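Local structure of malonyl CoA reductase (malonate semialdehyde-forming) (Sulfolobus tokodaii, 2EP5) at residues G246-V251 and L320-L325; I256-I261 and G311-E316. The protein probably catalyses the interconversion of malonyl-CoA and 3-oxopropanoate with NADPH as reductant, and belongs to the aspartate-semialdehyde dehydrogenase family. One frame throughout, in Å; residues are numbered along the deposited sequence.

Interaction 1: residues G246-V251 and L320-L325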
# COMPACT_ATOMS: atom_id res chain seq x y z
N GLY A 246 -2.61 -20.17 -0.36
CA GLY A 246 -3.46 -21.07 0.39
C GLY A 246 -2.68 -21.87 1.41
O GLY A 246 -1.65 -22.48 1.07
N VAL A 247 -3.14 -21.85 2.65
CA VAL A 247 -2.50 -22.63 3.71
C VAL A 247 -3.38 -23.86 3.85
O VAL A 247 -4.54 -23.77 4.28
CB VAL A 247 -2.48 -21.88 5.05
CG1 VAL A 247 -1.82 -22.76 6.12
CG2 VAL A 247 -1.72 -20.59 4.90
N ILE A 248 -2.83 -25.01 3.48
CA ILE A 248 -3.55 -26.26 3.53
C ILE A 248 -3.10 -27.14 4.69
O ILE A 248 -1.90 -27.39 4.87
CB ILE A 248 -3.39 -27.02 2.19
CG1 ILE A 248 -3.90 -26.14 1.04
CG2 ILE A 248 -4.15 -28.36 2.22
CD1 ILE A 248 -3.70 -26.72 -0.35
N ASN A 249 -4.06 -27.57 5.50
CA ASN A 249 -3.78 -28.44 6.63
C ASN A 249 -4.58 -29.73 6.51
O ASN A 249 -5.79 -29.73 6.69
CB ASN A 249 -4.12 -27.77 7.96
CG ASN A 249 -3.16 -26.66 8.33
OD1 ASN A 249 -3.30 -25.53 7.86
ND2 ASN A 249 -2.17 -26.98 9.15
N ILE A 250 -3.89 -30.82 6.18
CA ILE A 250 -4.57 -32.10 6.06
C ILE A 250 -4.49 -32.78 7.43
O ILE A 250 -3.48 -33.42 7.76
CB ILE A 250 -3.91 -32.96 4.97
CG1 ILE A 250 -4.02 -32.24 3.62
CG2 ILE A 250 -4.59 -34.32 4.90
CD1 ILE A 250 -3.46 -33.02 2.44
N VAL A 251 -5.55 -32.61 8.22
CA VAL A 251 -5.62 -33.19 9.57
C VAL A 251 -5.94 -34.68 9.50
O VAL A 251 -7.07 -35.06 9.23
CB VAL A 251 -6.71 -32.49 10.42
CG1 VAL A 251 -6.62 -32.95 11.88
CG2 VAL A 251 -6.55 -30.97 10.32
N LEU A 320 -0.57 -32.66 8.12
CA LEU A 320 0.40 -32.40 7.07
C LEU A 320 0.07 -30.99 6.60
O LEU A 320 -1.04 -30.75 6.11
CB LEU A 320 0.22 -33.37 5.90
CG LEU A 320 1.29 -33.47 4.81
CD1 LEU A 320 0.59 -33.46 3.45
CD2 LEU A 320 2.30 -32.34 4.90
N ARG A 321 1.00 -30.07 6.77
CA ARG A 321 0.75 -28.70 6.34
C ARG A 321 1.60 -28.29 5.15
O ARG A 321 2.70 -28.81 4.94
CB ARG A 321 1.02 -27.70 7.47
CG ARG A 321 0.62 -26.28 7.06
CD ARG A 321 1.48 -25.22 7.70
NE ARG A 321 2.91 -25.48 7.52
CZ ARG A 321 3.85 -24.89 8.25
NH1 ARG A 321 3.50 -24.01 9.18
NH2 ARG A 321 5.13 -25.20 8.08
N LEU A 322 1.09 -27.35 4.37
CA LEU A 322 1.80 -26.85 3.21
C LEU A 322 1.18 -25.55 2.73
O LEU A 322 -0.00 -25.30 2.95
CB LEU A 322 1.81 -27.90 2.09
CG LEU A 322 0.52 -28.36 1.41
CD1 LEU A 322 0.04 -27.31 0.42
CD2 LEU A 322 0.78 -29.66 0.68
N VAL A 323 2.02 -24.72 2.10
CA VAL A 323 1.60 -23.42 1.56
C VAL A 323 1.79 -23.45 0.04
O VAL A 323 2.86 -23.80 -0.46
CB VAL A 323 2.45 -22.25 2.15
CG1 VAL A 323 2.03 -20.94 1.51
CG2 VAL A 323 2.26 -22.18 3.67
N VAL A 324 0.73 -23.10 -0.68
CA VAL A 324 0.77 -23.10 -2.13
C VAL A 324 0.41 -21.72 -2.66
O VAL A 324 -0.38 -20.99 -2.06
CB VAL A 324 -0.20 -24.14 -2.71
CG1 VAL A 324 -1.63 -23.79 -2.29
CG2 VAL A 324 -0.07 -24.20 -4.22
N LEU A 325 1.00 -21.36 -3.79
CA LEU A 325 0.76 -20.07 -4.41
C LEU A 325 0.59 -20.27 -5.90
O LEU A 325 1.24 -21.12 -6.50
CB LEU A 325 1.93 -19.14 -4.13
CG LEU A 325 1.91 -17.63 -4.47
CD1 LEU A 325 2.75 -17.36 -5.69
CD2 LEU A 325 0.48 -17.15 -4.66
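Gly246 and Val324 form an antiparallel hydrogen-bonded pair in which each backbone N gives its hydrogen to the other's O. Gly246 has no side chain on the face where Val324 CG1 lies, and that methyl rests 3.6 Å from Gly246 O; CG1 sits between the backbone N and the carbonyl carbon (chi1 62°), which brings it up against the neighbouring strand. Val247 and Val323 form a non-hydrogen-bonded pair, and their methyls meet loosely. On the other face, with Val324, Ile248 is joined to Leu322 by a second pair of reciprocal backbone hydrogen bonds, Ile248 N lying 2.9 Å from Leu322 O. The two side chains run side by side, pointing the same way, and Leu322 CD1 rests 3.9 Å from both CB and CD1 of Ile248. That same Ile248 CD1 reaches Val324 CG1 diagonally at 4.1 Å, while Met156 of helix 151-160 packs on both Ile248 and Val324. Asn249 returns to the face of Val247. Its amide lies alongside the aliphatic start of Arg321, Asn249 ND2 coming 3.6 Å from Arg321 CG, with the amide and guanidinium planes 67° apart. Bends in the Arg321 chain then carry the guanidinium away, where NH2 bonds to Arg312 O and NH1 to Thr234 of the second subunit. Ile250 and Leu320 exchange a third pair of backbone bonds, and their CD1 methyls stand 4.2 Å apart.

Six backbone bonds thus satisfy the facing polar groups of a fully buried strand pair. One face is aliphatic and packs against helices of its own subunit; the other, with Asn249 and Arg321, meets the second subunit, as befits the dimerisation domain.

Interaction 2: residues I256-I261 and G311-E316; sequences INIEEI and GRIRHE
Ile258, the first residue of helix 258-266, reaches across to strand 311-316 and makes its contact through one long branch. Its CB points toward the strand, and CG1, set anti to the backbone N (chi1 -156°), extends the branch in that direction. CD1 at the end does the touching: it lies 3.5 Å from His315 N and 3.7 Å from His315 CB, and also meets Ile313 CG2 at 3.8 Å. The methyl therefore settles against the backbone between Ile313 and His315, as well as against their side chains. Ile261, one turn on, brings its CG2 to the same Ile313 methyl, more loosely.

Ahead of the helix, Ile256 lies over the imidazole of His315. Its CB stands 4.1 Å from the ring centroid and only 6° off the ring normal, a CH-pi contact centred on the face. His315 ND1 also makes a weak hydrogen bond to Val319 O, which may help to orient the ring.

The helix start is fixed by Asn257 at the N-cap, whose OD1 accepts from Glu260 N at 2.9 Å, the donor lying well above the amide plane. On the strand, Arg314 points away from the helix and forms a salt bridge with Glu316: Arg314 NE meets Glu316 OE2 at 2.7 Å, in the guanidinium plane, on the anti side of the carboxylate.

No hydrogen bond joins the two segments. This is apolar packing of a capped helix start against a sheet strand, an alpha/beta layer arrangement near the surface of the dimerisation domain and away from the predicted catalytic residues.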
# COMPACT_ATOMS: atom_id res chain seq x y z
N ILE A 256 2.84 -40.56 7.21
CA ILE A 256 3.24 -39.62 6.18
C ILE A 256 4.75 -39.50 6.04
O ILE A 256 5.44 -39.15 6.99
CB ILE A 256 2.64 -38.22 6.46
CG1 ILE A 256 1.12 -38.27 6.32
CG2 ILE A 256 3.25 -37.19 5.52
CD1 ILE A 256 0.40 -37.03 6.82
N ASN A 257 5.25 -39.79 4.84
CA ASN A 257 6.67 -39.69 4.53
C ASN A 257 6.88 -38.31 3.92
O ASN A 257 6.67 -38.11 2.72
CB ASN A 257 7.08 -40.77 3.52
CG ASN A 257 8.58 -40.78 3.25
OD1 ASN A 257 9.20 -39.74 3.06
ND2 ASN A 257 9.16 -41.98 3.22
N ILE A 258 7.29 -37.36 4.75
CA ILE A 258 7.49 -35.99 4.30
C ILE A 258 8.33 -35.84 3.03
O ILE A 258 7.95 -35.12 2.11
CB ILE A 258 8.10 -35.14 5.43
CG1 ILE A 258 7.77 -33.67 5.21
CG2 ILE A 258 9.60 -35.36 5.50
CD1 ILE A 258 6.32 -33.35 5.51
N GLU A 259 9.47 -36.54 2.96
CA GLU A 259 10.35 -36.45 1.81
C GLU A 259 9.73 -37.04 0.54
O GLU A 259 9.94 -36.53 -0.56
CB GLU A 259 11.69 -37.13 2.10
CG GLU A 259 12.52 -36.45 3.20
CD GLU A 259 12.83 -34.98 2.90
OE1 GLU A 259 13.47 -34.70 1.86
OE2 GLU A 259 12.44 -34.11 3.70
N GLU A 260 8.98 -38.13 0.68
CA GLU A 260 8.36 -38.74 -0.48
C GLU A 260 7.32 -37.76 -1.05
O GLU A 260 7.15 -37.66 -2.27
CB GLU A 260 7.68 -40.06 -0.12
CG GLU A 260 7.09 -40.80 -1.32
CD GLU A 260 8.17 -41.39 -2.24
OE1 GLU A 260 9.17 -40.70 -2.53
OE2 GLU A 260 8.00 -42.55 -2.68
N ILE A 261 6.64 -37.05 -0.16
CA ILE A 261 5.64 -36.07 -0.56
C ILE A 261 6.28 -34.95 -1.38
O ILE A 261 5.78 -34.58 -2.44
CB ILE A 261 4.91 -35.48 0.69
CG1 ILE A 261 3.89 -36.49 1.21
CG2 ILE A 261 4.23 -34.16 0.34
CD1 ILE A 261 3.14 -36.03 2.43
N GLY A 311 5.47 -24.58 -0.57
CA GLY A 311 6.54 -24.43 0.39
C GLY A 311 6.07 -24.77 1.80
O GLY A 311 4.90 -25.11 2.01
N ARG A 312 6.99 -24.70 2.75
CA ARG A 312 6.69 -24.98 4.15
C ARG A 312 5.98 -26.33 4.34
O ARG A 312 5.11 -26.46 5.20
CB ARG A 312 5.82 -23.85 4.71
CG ARG A 312 6.24 -22.47 4.24
CD ARG A 312 7.11 -21.75 5.25
NE ARG A 312 6.32 -21.20 6.33
CZ ARG A 312 6.34 -21.64 7.59
NH1 ARG A 312 7.12 -22.65 7.93
NH2 ARG A 312 5.54 -21.08 8.49
N ILE A 313 6.36 -27.31 3.53
CA ILE A 313 5.76 -28.64 3.63
C ILE A 313 6.23 -29.23 4.96
O ILE A 313 7.42 -29.45 5.17
CB ILE A 313 6.22 -29.53 2.44
CG1 ILE A 313 5.66 -28.96 1.13
CG2 ILE A 313 5.76 -30.96 2.65
CD1 ILE A 313 6.14 -29.68 -0.11
N ARG A 314 5.28 -29.48 5.86
CA ARG A 314 5.64 -29.98 7.17
C ARG A 314 4.65 -30.98 7.78
O ARG A 314 3.43 -30.88 7.58
CB ARG A 314 5.81 -28.78 8.11
CG ARG A 314 6.24 -29.10 9.54
CD ARG A 314 6.21 -27.82 10.36
NE ARG A 314 6.56 -28.02 11.77
CZ ARG A 314 7.79 -28.25 12.22
NH1 ARG A 314 8.81 -28.32 11.38
NH2 ARG A 314 7.99 -28.41 13.52
N HIS A 315 5.19 -31.94 8.53
CA HIS A 315 4.39 -32.96 9.18
C HIS A 315 4.51 -32.88 10.70
O HIS A 315 5.56 -33.16 11.26
CB HIS A 315 4.81 -34.35 8.70
CG HIS A 315 4.15 -35.48 9.44
ND1 HIS A 315 2.84 -35.44 9.85
CD2 HIS A 315 4.63 -36.69 9.82
CE1 HIS A 315 2.53 -36.58 10.45
NE2 HIS A 315 3.60 -37.35 10.44
N GLU A 316 3.43 -32.48 11.35
CA GLU A 316 3.40 -32.40 12.80
C GLU A 316 2.40 -33.46 13.27
O GLU A 316 1.96 -34.29 12.47
CB GLU A 316 2.96 -31.02 13.28
CG GLU A 316 3.82 -29.88 12.75
CD GLU A 316 3.69 -28.61 13.58
OE1 GLU A 316 2.57 -28.30 14.03
OE2 GLU A 316 4.71 -27.92 13.77

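In the fold
From the N terminus, the chain first completes the parallel nucleotide-binding sheet and then enters the mixed sheet that holds both contacts. Strand 244-251 leads directly into helix 258-266, and the chain wanders through further helices and strand 285-287 before returning as the hairpin of strands 308-316 and 319-326. Interaction 2 closes the inner loop, helix start to first hairpin strand; interaction 1 closes the outer one, so the two nest without crossing. The hairpin joins them through backbone bonds between Arg321 and Arg314 and between Val323 and Gly311. Leu320 also packs on Ile261, joining helix 258-266 to the second strand of the hairpin as well as to the first, and both contacts reach the second subunit.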